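Local coordinates for flagellar assembly factor FliW (Geobacillus thermodenitrificans, PDB 5DMD), which probably binds CsrA to stop it repressing translation of targets such as flagellin, and probably binds flagellin during assembly of the flagellum, at residues K17-F22 / E32-L37; D76-Q81 / L121-I126; E87-L92 / N116-L121; Q110-I115 / V125-T130. The protein carries 1 engineered substitution. All coordinates share one frame; numbering follows the deposited sequence. Where two conformers were deposited one is given.

In the fold
Contact 4 is the buried one, contacts 1 and 2 are partly buried, and contact 3 lies at the surface; the chemistry follows. Contact 4 joins backbone bonds to aliphatic packing, whereas contact 3 adds a water and polar turn motifs to one backbone bond. Contact 1 pairs strands and sets two phenylalanines edge to face; contact 2 docks a helix on a strand through one lysine. Strand 106-116 serves contacts 3 and 4, strand 121-124 meets the helix in contact 2, and Val-125 belongs to both contacts 2 and 4. Contact 1 joins this group through backbone bonds of Arg-21 to Arg-120 and Gly-122. Together the four illustrate how one curled sheet is paired, covered and finished at its turns.

Contact 1: K17-F22 / E32-L37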
loop_
_atom_site.group_PDB
_atom_site.type_symbol
_atom_site.label_atom_id
_atom_site.label_comp_id
_atom_site.label_asym_id
_atom_site.label_seq_id
_atom_site.Cartn_x
_atom_site.Cartn_y
_atom_site.Cartn_z
ATOM N N LYS A 17 -6.149 -5.291 17.596
ATOM C CA LYS A 17 -4.934 -5.912 17.084
ATOM C C LYS A 17 -4.886 -5.970 15.566
ATOM O O LYS A 17 -3.870 -6.408 15.014
ATOM C CB LYS A 17 -4.744 -7.310 17.673
ATOM C CG LYS A 17 -4.581 -7.329 19.178
ATOM C CD LYS A 17 -4.032 -8.667 19.620
ATOM C CE LYS A 17 -2.637 -8.853 19.044
ATOM N NZ LYS A 17 -1.601 -8.187 19.882
ATOM N N ASP A 18 -5.952 -5.546 14.885
ATOM C CA ASP A 18 -5.960 -5.488 13.434
ATOM C C ASP A 18 -5.383 -4.180 12.913
ATOM O O ASP A 18 -5.016 -4.107 11.736
ATOM C CB ASP A 18 -7.396 -5.579 12.907
ATOM C CG ASP A 18 -8.056 -6.916 13.210
ATOM O OD1 ASP A 18 -7.366 -7.956 13.201
ATOM O OD2 ASP A 18 -9.285 -6.920 13.426
ATOM N N ILE A 19 -5.305 -3.153 13.755
ATOM C CA ILE A 19 -5.031 -1.799 13.280
ATOM C C ILE A 19 -3.537 -1.611 13.063
ATOM O O ILE A 19 -2.722 -1.936 13.936
ATOM C CB ILE A 19 -5.588 -0.753 14.257
ATOM C CG1 ILE A 19 -7.111 -0.902 14.335
ATOM C CG2 ILE A 19 -5.174 0.670 13.855
ATOM C CD1 ILE A 19 -7.782 0.053 15.292
ATOM N N VAL A 20 -3.174 -1.089 11.896
ATOM C CA VAL A 20 -1.816 -0.637 11.620
ATOM C C VAL A 20 -1.785 0.869 11.817
ATOM O O VAL A 20 -2.555 1.605 11.182
ATOM C CB VAL A 20 -1.372 -1.003 10.198
ATOM C CG1 VAL A 20 0.070 -0.536 9.957
ATOM C CG2 VAL A 20 -1.490 -2.496 9.964
ATOM N N ARG A 21 -0.898 1.330 12.698
ATOM C CA ARG A 21 -0.754 2.753 12.964
ATOM C C ARG A 21 0.254 3.359 11.999
ATOM O O ARG A 21 1.373 2.852 11.854
ATOM C CB ARG A 21 -0.303 3.015 14.400
ATOM C CG ARG A 21 -0.130 4.501 14.686
ATOM C CD ARG A 21 0.248 4.801 16.130
ATOM N NE ARG A 21 0.156 6.230 16.411
ATOM C CZ ARG A 21 -0.980 6.913 16.501
ATOM N NH1 ARG A 21 -2.157 6.315 16.420
ATOM N NH2 ARG A 21 -0.931 8.230 16.685
ATOM N N PHE A 22 -0.154 4.435 11.333
ATOM C CA PHE A 22 0.705 5.258 10.485
ATOM C C PHE A 22 0.929 6.555 11.263
ATOM O O PHE A 22 0.094 7.460 11.239
ATOM C CB PHE A 22 -0.013 5.516 9.158
ATOM C CG PHE A 22 0.046 4.362 8.185
ATOM C CD1 PHE A 22 -0.629 3.186 8.423
ATOM C CD2 PHE A 22 0.763 4.498 7.006
ATOM C CE1 PHE A 22 -0.572 2.150 7.512
ATOM C CE2 PHE A 22 0.821 3.469 6.085
ATOM C CZ PHE A 22 0.153 2.292 6.339
ATOM N N GLU A 32 -4.860 10.807 9.020
ATOM C CA GLU A 32 -5.296 9.422 8.868
ATOM C C GLU A 32 -4.188 8.506 9.367
ATOM O O GLU A 32 -3.285 8.115 8.622
ATOM C CB GLU A 32 -5.684 9.158 7.418
ATOM C CG GLU A 32 -6.876 9.979 6.972
ATOM C CD GLU A 32 -8.197 9.410 7.494
ATOM O OE1 GLU A 32 -8.215 8.246 7.962
ATOM O OE2 GLU A 32 -9.222 10.116 7.410
ATOM N N LYS A 33 -4.267 8.156 10.650
ATOM C CA LYS A 33 -3.211 7.424 11.327
ATOM C C LYS A 33 -3.564 5.980 11.650
ATOM O O LYS A 33 -2.727 5.271 12.217
ATOM C CB LYS A 33 -2.779 8.162 12.599
ATOM C CG LYS A 33 -2.229 9.568 12.321
ATOM C CD LYS A 33 -1.536 10.136 13.553
ATOM C CE LYS A 33 -1.240 11.622 13.397
ATOM N NZ LYS A 33 -0.341 11.920 12.246
ATOM N N GLN A 34 -4.767 5.516 11.307
ATOM C CA GLN A 34 -5.212 4.169 11.640
ATOM C C GLN A 34 -5.820 3.527 10.405
ATOM O O GLN A 34 -6.794 4.052 9.846
ATOM C CB GLN A 34 -6.241 4.200 12.766
ATOM C CG GLN A 34 -5.651 4.537 14.117
ATOM C CD GLN A 34 -6.708 4.984 15.101
ATOM O OE1 GLN A 34 -6.860 4.396 16.168
ATOM N NE2 GLN A 34 -7.448 6.023 14.744
ATOM N N PHE A 35 -5.255 2.393 9.993
ATOM C CA PHE A 35 -5.738 1.651 8.838
ATOM C C PHE A 35 -5.839 0.172 9.172
ATOM O O PHE A 35 -5.151 -0.351 10.052
ATOM C CB PHE A 35 -4.776 1.798 7.648
ATOM C CG PHE A 35 -4.818 3.141 7.000
ATOM C CD1 PHE A 35 -4.035 4.188 7.472
ATOM C CD2 PHE A 35 -5.632 3.360 5.898
ATOM C CE1 PHE A 35 -4.086 5.442 6.853
ATOM C CE2 PHE A 35 -5.694 4.602 5.287
ATOM C CZ PHE A 35 -4.915 5.644 5.762
ATOM N N VAL A 36 -6.706 -0.507 8.446
ATOM C CA VAL A 36 -6.759 -1.961 8.473
ATOM C C VAL A 36 -6.554 -2.450 7.047
ATOM O O VAL A 36 -6.892 -1.756 6.082
ATOM C CB VAL A 36 -8.082 -2.496 9.081
ATOM C CG1 VAL A 36 -9.293 -1.959 8.328
ATOM C CG2 VAL A 36 -8.106 -4.016 9.133
ATOM N N LEU A 37 -5.954 -3.629 6.915
ATOM C CA LEU A 37 -5.702 -4.248 5.619
ATOM C C LEU A 37 -6.740 -5.337 5.404
ATOM O O LEU A 37 -6.809 -6.289 6.184
ATOM C CB LEU A 37 -4.292 -4.833 5.555
ATOM C CG LEU A 37 -3.116 -3.895 5.262
ATOM C CD1 LEU A 37 -3.012 -2.750 6.263
ATOM C CD2 LEU A 37 -1.820 -4.689 5.238
HETATM O O HOH W 1 -5.199 -5.146 9.225
#
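The rings of Phe-22 and Phe-35 form a T-shaped pair, the edge of Phe-35 directed at the face of Phe-22, with centroids 5.2 Å apart and planes at 65°. Atom CD1 of each ring makes the closest approach, and Val-20 O lies in plane at the edge of the Phe-22 ring. The third flat group, the guanidinium of Arg-21, has CB of Lys-33 over one face. Arg-21 gets there because its chain runs extended from CG to NE, its NH2 passing 3.7 Å from CD of Lys-33; the Lys-33 amine turns away to the carbonyls of Leu-30 and Glu-23.

Val-20 and Phe-35 are a hydrogen-bonded antiparallel pair, Val-20 N to Phe-35 O at 2.8 Å and Phe-35 N to Val-20 O at 3.1 Å, and Phe-22 N adds a bond of 2.8 Å to Lys-33 O. Beyond this pair a water takes over, giving a hydrogen to Asp-18 O and accepting one from Leu-37 N. On the face of Val-20 and Phe-35, Val-20 CG2 meets Leu-37 CD1 at 4.0 Å. The arrangement is an antiparallel beta hairpin with a long connecting loop, the first in the FliW sheet, whose strand 20-21 also bonds Arg-120 and Gly-122.

Contact 2: D76-Q81 / L121-I126; sequences DNTLEQ and LGKQVI
The amine of Lys-123 is gripped by two oxygens of the helix: NZ donates to Thr-78 OG1 and to Gln-81 OE1, each at 2.8 Å. The two acceptors sit three residues apart, nearly one turn of helix 76-81, and so line the same side of it. The Gln-81 oxygen takes its bond in the plane of the amide, at a C=O...N angle of 146°. Every torsion of the Lys-123 chain is close to 180°, which sends the amine straight out from the strand to the helix; the helix axis lies 9.6 Å from that of strand 121-124 and runs at 154° to it.

Van der Waals contacts flank the polar centre. CG2 of Thr-78 meets CG2 of Val-125 tip to tip at 3.7 Å, beside the lysine, and at the far end CD1 of Leu-121 lies 4.0 Å from the carbonyl oxygen of Gln-81.

Thr-78 OG1 is also hydrogen-bonded to the carboxylate of Asp-75 just ahead of the helix. A hydroxyl placed between an ammonium and a carboxylate may be polarised by both, and the lysine may feel the acid's charge through it although its own two partners here are neutral.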
loop_
_atom_site.group_PDB
_atom_site.type_symbol
_atom_site.label_atom_id
_atom_site.label_comp_id
_atom_site.label_asym_id
_atom_site.label_seq_id
_atom_site.Cartn_x
_atom_site.Cartn_y
_atom_site.Cartn_z
ATOM N N ASP A 76 17.512 5.558 6.369
ATOM C CA ASP A 76 17.750 5.267 7.782
ATOM C C ASP A 76 16.615 5.777 8.659
ATOM O O ASP A 76 16.237 5.126 9.642
ATOM C CB ASP A 76 19.074 5.888 8.230
ATOM C CG ASP A 76 20.268 5.257 7.554
ATOM O OD1 ASP A 76 20.134 4.121 7.056
ATOM O OD2 ASP A 76 21.342 5.897 7.534
ATOM N N ASN A 77 16.052 6.933 8.318
ATOM C CA ASN A 77 14.963 7.482 9.115
ATOM C C ASN A 77 13.728 6.590 9.081
ATOM O O ASN A 77 13.075 6.385 10.110
ATOM C CB ASN A 77 14.622 8.893 8.657
ATOM C CG ASN A 77 13.665 9.568 9.602
ATOM O OD1 ASN A 77 13.999 9.812 10.760
ATOM N ND2 ASN A 77 12.464 9.860 9.122
ATOM N N THR A 78 13.381 6.065 7.904
ATOM C CA THR A 78 12.248 5.148 7.817
ATOM C C THR A 78 12.500 3.874 8.614
ATOM O O THR A 78 11.605 3.380 9.315
ATOM C CB THR A 78 11.957 4.811 6.352
ATOM O OG1 THR A 78 11.519 5.990 5.661
ATOM C CG2 THR A 78 10.914 3.704 6.231
ATOM N N LEU A 79 13.708 3.315 8.510
ATOM C CA LEU A 79 14.016 2.103 9.261
ATOM C C LEU A 79 13.841 2.328 10.758
ATOM O O LEU A 79 13.290 1.477 11.467
ATOM C CB LEU A 79 15.434 1.619 8.937
ATOM C CG LEU A 79 15.673 1.174 7.487
ATOM C CD1 LEU A 79 17.161 1.045 7.196
ATOM C CD2 LEU A 79 14.965 -0.130 7.190
ATOM N N GLU A 80 14.294 3.480 11.251
ATOM C CA GLU A 80 14.125 3.800 12.663
ATOM C C GLU A 80 12.649 3.986 13.022
ATOM O O GLU A 80 12.163 3.417 14.009
ATOM C CB GLU A 80 14.956 5.034 13.018
ATOM C CG GLU A 80 14.991 5.357 14.501
ATOM C CD GLU A 80 15.792 6.607 14.783
ATOM O OE1 GLU A 80 16.877 6.751 14.181
ATOM O OE2 GLU A 80 15.340 7.443 15.593
ATOM N N GLN A 81 11.918 4.773 12.226
ATOM C CA GLN A 81 10.524 5.066 12.544
ATOM C C GLN A 81 9.693 3.795 12.624
ATOM O O GLN A 81 8.780 3.692 13.454
ATOM C CB GLN A 81 9.929 5.986 11.477
ATOM C CG GLN A 81 10.325 7.442 11.608
ATOM C CD GLN A 81 10.020 8.247 10.354
ATOM O OE1 GLN A 81 9.983 7.712 9.247
ATOM N NE2 GLN A 81 9.793 9.547 10.530
ATOM N N LEU A 121 3.150 -1.041 12.532
ATOM C CA LEU A 121 3.527 0.320 12.172
ATOM C C LEU A 121 3.686 0.442 10.661
ATOM O O LEU A 121 4.305 -0.415 10.025
ATOM C CB LEU A 121 4.869 0.680 12.811
ATOM C CG LEU A 121 4.961 0.654 14.334
ATOM C CD1 LEU A 121 6.429 0.760 14.772
ATOM C CD2 LEU A 121 4.135 1.775 14.950
ATOM N N GLY A 122 3.180 1.539 10.092
ATOM C CA GLY A 122 3.206 1.721 8.652
ATOM C C GLY A 122 3.658 3.113 8.250
ATOM O O GLY A 122 3.551 4.071 9.014
ATOM N N LYS A 123 4.163 3.204 7.020
ATOM C CA LYS A 123 4.538 4.476 6.423
ATOM C C LYS A 123 4.396 4.350 4.917
ATOM O O LYS A 123 4.684 3.291 4.354
ATOM C CB LYS A 123 5.996 4.827 6.762
ATOM C CG LYS A 123 6.500 6.154 6.176
ATOM C CD LYS A 123 7.909 6.475 6.666
ATOM C CE LYS A 123 8.389 7.804 6.096
ATOM N NZ LYS A 123 9.805 8.091 6.483
ATOM N N GLN A 124 3.950 5.420 4.258
ATOM C CA GLN A 124 4.112 5.517 2.811
ATOM C C GLN A 124 5.393 6.286 2.533
ATOM O O GLN A 124 5.497 7.470 2.877
ATOM C CB GLN A 124 2.924 6.186 2.114
ATOM C CG GLN A 124 3.150 6.259 0.604
ATOM C CD GLN A 124 1.908 6.589 -0.195
ATOM O OE1 GLN A 124 1.043 7.345 0.258
ATOM N NE2 GLN A 124 1.813 6.026 -1.392
ATOM N N VAL A 125 6.365 5.616 1.917
ATOM C CA VAL A 125 7.700 6.158 1.703
ATOM C C VAL A 125 7.771 6.655 0.271
ATOM O O VAL A 125 7.411 5.923 -0.658
ATOM C CB VAL A 125 8.759 5.069 1.941
ATOM C CG1 VAL A 125 10.161 5.593 1.628
ATOM C CG2 VAL A 125 8.659 4.504 3.356
ATOM N N ILE A 126 8.235 7.885 0.078
ATOM C CA ILE A 126 8.427 8.448 -1.252
ATOM C C ILE A 126 9.913 8.334 -1.568
ATOM O O ILE A 126 10.741 9.011 -0.947
ATOM C CB ILE A 126 7.944 9.902 -1.335
ATOM C CG1 ILE A 126 6.465 9.991 -0.974
ATOM C CG2 ILE A 126 8.115 10.431 -2.749
ATOM C CD1 ILE A 126 5.935 11.410 -0.905
#

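Contact 3: E87-L92 / N116-L121; sequences EQDVAL and NVHKRL
Hydrogen bonds converge on the carbonyl oxygen of Asp-89. Val-117 N donates to Asp-89 O at 3.2 Å, and Asn-116 CA makes a CA-H...O contact with the same Asp-89 O at 3.4 Å; Val-90 and Asn-116 form an antiparallel non-hydrogen-bonded pair. A bridging water reinforces the join: it donates to Asp-89 O at 2.7 Å and to Asn-116 OD1, accepts from His-118 N, and bonds to His-118 ND1 in the plane of the imidazole. The water thus ties the 3-10 turn just before strand 90-97 to Asn-116 and His-118. The amide of Asn-116 is pinned at its other end too, ND2 being bonded to the carbonyl of Leu-82, while the Asp-89 carboxylate turns to Thr-85.

Apolar contact is slight: CB of Ala-91 meets CG2 of Val-117 at 3.6 Å.

Bonds inside the loop define its shape. Asn-116 OD1 accepts from Lys-119 N at 3.2 Å, above its amide plane, and Val-117 O receives Arg-120 N and Arg-120 NH1 from opposite faces. Asn-116 thereby forms an Asx motif, and Arg-120, in the left-handed region, completes a G1 beta bulge with Leu-121: a tight hairpin between strands 106-116 and 121-124, leaning on the start of strand 90-97.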
loop_
_atom_site.group_PDB
_atom_site.type_symbol
_atom_site.label_atom_id
_atom_site.label_comp_id
_atom_site.label_asym_id
_atom_site.label_seq_id
_atom_site.Cartn_x
_atom_site.Cartn_y
_atom_site.Cartn_z
ATOM N N GLU A 87 14.802 -7.512 6.623
ATOM C CA GLU A 87 13.673 -7.632 5.708
ATOM C C GLU A 87 12.590 -8.573 6.229
ATOM O O GLU A 87 11.439 -8.460 5.799
ATOM C CB GLU A 87 14.135 -7.989 4.292
ATOM C CG GLU A 87 14.650 -6.774 3.502
ATOM C CD GLU A 87 13.656 -5.615 3.457
ATOM O OE1 GLU A 87 12.520 -5.820 2.975
ATOM O OE2 GLU A 87 14.012 -4.498 3.901
ATOM N N GLN A 88 12.913 -9.464 7.175
ATOM C CA GLN A 88 11.893 -10.353 7.724
ATOM C C GLN A 88 10.819 -9.598 8.498
ATOM O O GLN A 88 9.747 -10.157 8.759
ATOM C CB GLN A 88 12.538 -11.422 8.621
ATOM C CG GLN A 88 13.381 -12.443 7.861
ATOM C CD GLN A 88 12.557 -13.378 6.990
ATOM O OE1 GLN A 88 11.346 -13.518 7.169
ATOM N NE2 GLN A 88 13.216 -14.022 6.031
ATOM N N ASP A 89 11.073 -8.345 8.860
ATOM C CA ASP A 89 10.114 -7.558 9.623
ATOM C C ASP A 89 9.055 -6.904 8.747
ATOM O O ASP A 89 8.042 -6.446 9.288
ATOM C CB ASP A 89 10.832 -6.437 10.388
ATOM C CG ASP A 89 11.851 -6.955 11.388
ATOM O OD1 ASP A 89 11.829 -8.160 11.687
ATOM O OD2 ASP A 89 12.690 -6.149 11.861
ATOM N N VAL A 90 9.244 -6.877 7.423
ATOM C CA VAL A 90 8.599 -5.908 6.539
ATOM C C VAL A 90 7.641 -6.603 5.587
ATOM O O VAL A 90 7.971 -7.639 5.001
ATOM C CB VAL A 90 9.669 -5.145 5.736
ATOM C CG1 VAL A 90 9.024 -4.221 4.718
ATOM C CG2 VAL A 90 10.557 -4.361 6.679
ATOM N N ALA A 91 6.463 -6.011 5.416
ATOM C CA ALA A 91 5.608 -6.284 4.270
ATOM C C ALA A 91 5.553 -5.038 3.399
ATOM O O ALA A 91 5.400 -3.923 3.909
ATOM C CB ALA A 91 4.193 -6.640 4.713
ATOM N N LEU A 92 5.700 -5.226 2.089
ATOM C CA LEU A 92 5.703 -4.138 1.127
ATOM C C LEU A 92 4.479 -4.236 0.226
ATOM O O LEU A 92 4.080 -5.331 -0.190
ATOM C CB LEU A 92 6.941 -4.202 0.228
ATOM C CG LEU A 92 8.330 -3.864 0.769
ATOM C CD1 LEU A 92 9.356 -4.013 -0.352
ATOM C CD2 LEU A 92 8.385 -2.473 1.378
ATOM N N ASN A 116 5.906 -2.631 9.214
ATOM C CA ASN A 116 6.466 -3.583 10.164
ATOM C C ASN A 116 5.289 -4.371 10.713
ATOM O O ASN A 116 4.499 -3.852 11.511
ATOM C CB ASN A 116 7.239 -2.882 11.283
ATOM C CG ASN A 116 7.891 -3.874 12.248
ATOM O OD1 ASN A 116 7.357 -4.955 12.505
ATOM N ND2 ASN A 116 9.040 -3.500 12.798
ATOM N N VAL A 117 5.160 -5.620 10.266
ATOM C CA VAL A 117 3.938 -6.382 10.522
ATOM C C VAL A 117 3.739 -6.609 12.016
ATOM O O VAL A 117 2.663 -6.341 12.558
ATOM C CB VAL A 117 3.952 -7.708 9.742
ATOM C CG1 VAL A 117 2.662 -8.462 9.982
ATOM C CG2 VAL A 117 4.133 -7.445 8.258
ATOM N N HIS A 118 4.761 -7.130 12.704
ATOM C CA HIS A 118 4.550 -7.522 14.097
ATOM C C HIS A 118 4.463 -6.330 15.041
ATOM O O HIS A 118 3.873 -6.459 16.121
ATOM C CB HIS A 118 5.557 -8.587 14.563
ATOM C CG HIS A 118 6.890 -8.042 14.980
ATOM N ND1 HIS A 118 7.889 -7.739 14.076
ATOM C CD2 HIS A 118 7.408 -7.794 16.209
ATOM C CE1 HIS A 118 8.951 -7.297 14.729
ATOM N NE2 HIS A 118 8.685 -7.321 16.023
ATOM N N LYS A 119 4.994 -5.173 14.645
ATOM C CA LYS A 119 4.878 -3.955 15.432
ATOM C C LYS A 119 3.661 -3.126 15.040
ATOM O O LYS A 119 3.360 -2.134 15.716
ATOM C CB LYS A 119 6.140 -3.101 15.267
ATOM C CG LYS A 119 7.377 -3.721 15.924
ATOM C CD LYS A 119 7.125 -4.061 17.393
ATOM C CE LYS A 119 8.321 -3.743 18.290
ATOM N NZ LYS A 119 9.572 -3.492 17.520
ATOM N N ARG A 120 2.975 -3.500 13.958
ATOM C CA ARG A 120 1.769 -2.798 13.509
ATOM C C ARG A 120 2.036 -1.323 13.207
ATOM O O ARG A 120 1.254 -0.444 13.589
ATOM C CB ARG A 120 0.618 -2.955 14.510
ATOM C CG ARG A 120 0.146 -4.377 14.737
ATOM C CD ARG A 120 -0.249 -5.076 13.454
ATOM N NE ARG A 120 -1.268 -6.084 13.714
ATOM C CZ ARG A 120 -1.063 -7.393 13.655
ATOM N NH1 ARG A 120 0.117 -7.895 13.328
ATOM N NH2 ARG A 120 -2.067 -8.222 13.936
ATOM N N LEU A 121 3.150 -1.041 12.532
ATOM C CA LEU A 121 3.527 0.320 12.172
ATOM C C LEU A 121 3.686 0.442 10.661
ATOM O O LEU A 121 4.305 -0.415 10.025
ATOM C CB LEU A 121 4.869 0.680 12.811
ATOM C CG LEU A 121 4.961 0.654 14.334
ATOM C CD1 LEU A 121 6.429 0.760 14.772
ATOM C CD2 LEU A 121 4.135 1.775 14.950
HETATM O O HOH W 2 7.227 -7.853 11.448
#

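Contact 4: Q110-I115 / V125-T130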
loop_
_atom_site.group_PDB
_atom_site.type_symbol
_atom_site.label_atom_id
_atom_site.label_comp_id
_atom_site.label_asym_id
_atom_site.label_seq_id
_atom_site.Cartn_x
_atom_site.Cartn_y
_atom_site.Cartn_z
ATOM N N GLN A 110 7.132 4.422 -7.098
ATOM C CA GLN A 110 7.930 5.413 -6.385
ATOM C C GLN A 110 7.554 5.527 -4.914
ATOM O O GLN A 110 8.386 5.969 -4.114
ATOM C CB GLN A 110 7.775 6.792 -7.039
ATOM C CG GLN A 110 8.786 7.823 -6.550
ATOM C CD GLN A 110 8.410 9.251 -6.923
ATOM O OE1 GLN A 110 7.554 9.483 -7.774
ATOM N NE2 GLN A 110 9.067 10.217 -6.290
ATOM N N ALA A 111 6.336 5.146 -4.530
ATOM C CA ALA A 111 5.810 5.446 -3.197
ATOM C C ALA A 111 5.179 4.217 -2.558
ATOM O O ALA A 111 3.969 4.181 -2.312
ATOM C CB ALA A 111 4.827 6.615 -3.247
ATOM N N PRO A 112 5.986 3.216 -2.215
ATOM C CA PRO A 112 5.437 2.009 -1.590
ATOM C C PRO A 112 4.925 2.239 -0.174
ATOM O O PRO A 112 5.375 3.138 0.553
ATOM C CB PRO A 112 6.632 1.042 -1.583
ATOM C CG PRO A 112 7.810 1.937 -1.486
ATOM C CD PRO A 112 7.457 3.152 -2.326
ATOM N N ILE A 113 3.964 1.397 0.204
ATOM C CA ILE A 113 3.515 1.252 1.590
ATOM C C ILE A 113 4.411 0.221 2.268
ATOM O O ILE A 113 4.536 -0.913 1.789
ATOM C CB ILE A 113 2.045 0.801 1.637
ATOM C CG1 ILE A 113 1.112 1.834 0.979
ATOM C CG2 ILE A 113 1.615 0.502 3.080
ATOM C CD1 ILE A 113 0.960 3.115 1.782
ATOM N N VAL A 114 5.000 0.593 3.400
ATOM C CA VAL A 114 5.963 -0.237 4.113
ATOM C C VAL A 114 5.415 -0.464 5.509
ATOM O O VAL A 114 5.140 0.501 6.228
ATOM C CB VAL A 114 7.334 0.452 4.192
ATOM C CG1 VAL A 114 8.325 -0.424 4.943
ATOM C CG2 VAL A 114 7.829 0.810 2.790
ATOM N N ILE A 115 5.273 -1.731 5.907
ATOM C CA ILE A 115 4.678 -2.070 7.193
ATOM C C ILE A 115 5.610 -2.992 7.964
ATOM O O ILE A 115 6.052 -4.018 7.435
ATOM C CB ILE A 115 3.294 -2.720 7.007
ATOM C CG1 ILE A 115 2.328 -1.698 6.401
ATOM C CG2 ILE A 115 2.769 -3.277 8.334
ATOM C CD1 ILE A 115 0.973 -2.264 6.025
ATOM N N VAL A 125 6.365 5.616 1.917
ATOM C CA VAL A 125 7.700 6.158 1.703
ATOM C C VAL A 125 7.771 6.655 0.271
ATOM O O VAL A 125 7.411 5.923 -0.658
ATOM C CB VAL A 125 8.759 5.069 1.941
ATOM C CG1 VAL A 125 10.161 5.593 1.628
ATOM C CG2 VAL A 125 8.659 4.504 3.356
ATOM N N ILE A 126 8.235 7.885 0.078
ATOM C CA ILE A 126 8.427 8.448 -1.252
ATOM C C ILE A 126 9.913 8.334 -1.568
ATOM O O ILE A 126 10.741 9.011 -0.947
ATOM C CB ILE A 126 7.944 9.902 -1.335
ATOM C CG1 ILE A 126 6.465 9.991 -0.974
ATOM C CG2 ILE A 126 8.115 10.431 -2.749
ATOM C CD1 ILE A 126 5.935 11.410 -0.905
ATOM N N LEU A 127 10.249 7.479 -2.531
ATOM C CA LEU A 127 11.641 7.216 -2.885
ATOM C C LEU A 127 12.146 8.328 -3.796
ATOM O O LEU A 127 11.554 8.588 -4.848
ATOM C CB LEU A 127 11.742 5.860 -3.584
ATOM C CG LEU A 127 11.122 4.680 -2.832
ATOM C CD1 LEU A 127 11.046 3.449 -3.719
ATOM C CD2 LEU A 127 11.913 4.373 -1.571
ATOM N N THR A 128 13.242 8.976 -3.402
ATOM C CA THR A 128 13.751 10.150 -4.102
ATOM C C THR A 128 14.983 9.869 -4.952
ATOM O O THR A 128 15.379 10.732 -5.743
ATOM C CB THR A 128 14.104 11.251 -3.092
ATOM O OG1 THR A 128 15.014 10.730 -2.116
ATOM C CG2 THR A 128 12.853 11.752 -2.388
ATOM N N ASN A 129 15.596 8.695 -4.815
ATOM C CA ASN A 129 16.901 8.416 -5.400
ATOM C C ASN A 129 16.832 7.430 -6.561
ATOM O O ASN A 129 17.862 6.870 -6.950
ATOM C CB ASN A 129 17.837 7.868 -4.322
ATOM C CG ASN A 129 17.190 6.760 -3.502
ATOM O OD1 ASN A 129 16.390 7.024 -2.605
ATOM N ND2 ASN A 129 17.522 5.513 -3.822
ATOM N N THR A 130 15.651 7.208 -7.130
ATOM C CA THR A 130 15.421 5.991 -7.892
ATOM C C THR A 130 14.836 6.258 -9.276
ATOM O O THR A 130 14.404 7.364 -9.609
ATOM C CB THR A 130 14.565 4.999 -7.092
ATOM O OG1 THR A 130 14.956 3.657 -7.409
ATOM C CG2 THR A 130 13.088 5.212 -7.367
#
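Continuing the hairpin of strands 106-116 and 121-124, the two chains stay antiparallel, joining Gln-110 to Val-114 with Val-125 to Leu-127. Two backbone bonds hold them, Val-125 N to Pro-112 O at 3.0 Å and Leu-127 N to Gln-110 O at 2.9 Å. The reciprocal bond is missing because Pro-112 has no N-H to offer. Its place at the Val-125 carbonyl oxygen is taken by carbon: the CA of Ala-111 makes a CA-H...O contact of 3.0 Å, and the CD of Pro-112 approaches to 3.2 Å.

Side chains follow the same pairing. With CG anti to its backbone N (chi1 -168°) and the chain extended beyond, Gln-110 crosses Ile-126 at a slant, and NE2 reaches Leu-127 O in a weak bond of 3.3 Å beside the CG2 methyl of Ile-126. The isobutyl group of Leu-127 crosses the Pro-112 ring at about a right angle, CD1 to CD 3.9 Å. Toward strand 121-124, Val-114 CG2 meets Val-125 CG2 at 3.8 Å.

Around this, Val-114 also packs on Val-90 and Leu-92 of strand 90-97, Ile-113 turns away from segment 125-130 to Ile-95, and Pro-112 and Leu-127 rest on Tyr-70 and Ile-72 of a neighbouring loop.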